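Local coordinates for Glyco_hydro_cc domain-containing protein (Cryptococcus neoformans, PDB 6UBC) that binds oligosaccharides, probably related to beta-1,3-glucan, as a subgroup VII member of glycoside hydrolase family 128, at residues E273-D276 against S282-I285. Residues are numbered along the deposited sequence; the frame is centred on the assembly and turned at random.
Sequences EEPD and SSNI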
loop_
_atom_site.group_PDB
_atom_site.type_symbol
_atom_site.label_atom_id
_atom_site.label_comp_id
_atom_site.label_asym_id
_atom_site.label_seq_id
_atom_site.Cartn_x
_atom_site.Cartn_y
_atom_site.Cartn_z
ATOM N N GLU A 273 -5.568 -4.169 -5.585
ATOM C CA GLU A 273 -6.081 -3.948 -4.232
ATOM C C GLU A 273 -6.836 -5.173 -3.728
ATOM O O GLU A 273 -7.957 -5.381 -4.186
ATOM C CB GLU A 273 -7.065 -2.771 -4.246
ATOM C CG GLU A 273 -7.591 -2.427 -2.876
ATOM C CD GLU A 273 -6.692 -1.562 -2.026
ATOM O OE1 GLU A 273 -5.637 -1.076 -2.542
ATOM O OE2 GLU A 273 -7.103 -1.378 -0.824
ATOM N N GLU A 274 -6.292 -5.951 -2.790
ATOM C CA GLU A 274 -7.064 -7.001 -2.100
ATOM C C GLU A 274 -7.860 -7.842 -3.094
ATOM O O GLU A 274 -9.085 -8.063 -2.959
ATOM C CB GLU A 274 -7.899 -6.231 -1.089
ATOM C CG GLU A 274 -7.052 -5.654 0.022
ATOM C CD GLU A 274 -7.795 -4.866 1.093
ATOM O OE1 GLU A 274 -9.080 -4.869 0.998
ATOM O OE2 GLU A 274 -7.113 -4.314 2.050
ATOM N N PRO A 275 -7.214 -8.459 -4.112
ATOM C CA PRO A 275 -7.926 -9.350 -5.002
ATOM C C PRO A 275 -8.493 -10.578 -4.270
ATOM O O PRO A 275 -9.403 -11.266 -4.844
ATOM C CB PRO A 275 -6.885 -9.698 -6.092
ATOM C CG PRO A 275 -5.556 -9.548 -5.341
ATOM C CD PRO A 275 -5.792 -8.348 -4.432
ATOM N N ASP A 276 -7.961 -10.888 -3.091
ATOM C CA ASP A 276 -8.361 -12.060 -2.278
ATOM C C ASP A 276 -9.649 -11.769 -1.503
ATOM O O ASP A 276 -10.142 -12.707 -0.833
ATOM C CB ASP A 276 -7.224 -12.503 -1.355
ATOM C CG ASP A 276 -6.709 -11.452 -0.423
ATOM O OD1 ASP A 276 -6.702 -10.240 -0.830
ATOM O OD2 ASP A 276 -6.310 -11.832 0.712
ATOM N N SER A 282 -12.388 -3.825 -2.283
ATOM C CA SER A 282 -11.507 -4.961 -2.700
ATOM C C SER A 282 -11.789 -5.365 -4.161
ATOM O O SER A 282 -12.961 -5.281 -4.613
ATOM C CB SER A 282 -11.614 -6.109 -1.741
ATOM O OG SER A 282 -11.355 -5.687 -0.373
ATOM N N SER A 283 -10.757 -5.770 -4.911
ATOM C CA SER A 283 -10.806 -5.985 -6.370
ATOM C C SER A 283 -11.395 -7.352 -6.746
ATOM O O SER A 283 -11.810 -7.501 -7.897
ATOM C CB SER A 283 -9.439 -5.712 -7.027
ATOM O OG SER A 283 -8.463 -6.587 -6.516
ATOM N N ASN A 284 -11.415 -8.324 -5.860
ATOM C CA ASN A 284 -12.128 -9.611 -6.079
ATOM C C ASN A 284 -11.750 -10.255 -7.427
ATOM O O ASN A 284 -12.612 -10.424 -8.343
ATOM C CB ASN A 284 -13.637 -9.376 -5.907
ATOM C CG ASN A 284 -14.393 -10.686 -5.931
ATOM O OD1 ASN A 284 -13.827 -11.732 -5.649
ATOM N ND2 ASN A 284 -15.612 -10.612 -6.412
ATOM N N ILE A 285 -10.494 -10.702 -7.548
ATOM C CA ILE A 285 -9.961 -11.326 -8.789
ATOM C C ILE A 285 -9.525 -12.775 -8.489
ATOM O O ILE A 285 -8.748 -13.009 -7.569
ATOM C CB ILE A 285 -8.796 -10.504 -9.356
ATOM C CG1 ILE A 285 -9.024 -8.993 -9.275
ATOM C CG2 ILE A 285 -8.490 -10.934 -10.785
ATOM C CD1 ILE A 285 -7.819 -8.166 -9.675
#
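Glu274 meets Ser282 at both ends of its side chain, and its carboxylate is gripped from two directions. Its CB packs alongside the serine hydroxymethyl, 3.6 Å from Ser282 OG. Beyond it CG is only the link, carrying the chain on fully extended (chi2 -180°) and bringing CD to 3.9 Å from the same Ser282 OG. At the tip, Glu274 OE1 accepts a hydrogen bond from Ser282 OG at 2.8 Å through its anti lone pair, while OE2 turns to ND1 of His342. One residue earlier, Glu273 O accepts two bonds. Ser283 N approaches it almost head-on (2.9 Å), whereas Ser283 OG, 2.7 Å from Glu273 O, comes from above the carbonyl plane. A chi1 of 61° folds that hydroxyl back between its own backbone N and carbonyl carbon, over Pro275. Ile285 N donates to Pro275 O at 3.0 Å, and Pro275 CB rests 3.9 Å from Ile285 CB; Trp324 also lies against the proline. These bonds fold the loop after strand 268-270, the fourth of the (beta/alpha)8 barrel, back on itself before helix 287-298. The Glu-Pro step here recalls the Asn-Glu-Pro of clan A hydrolases, whose glutamate is the acid/base, and Glu273 would take the asparagine's place, close to Glu370. With Ser282 holding one oxygen and His342 the other, rotation of the Glu274 carboxylate is probably restrained by partners from separate parts of the chain.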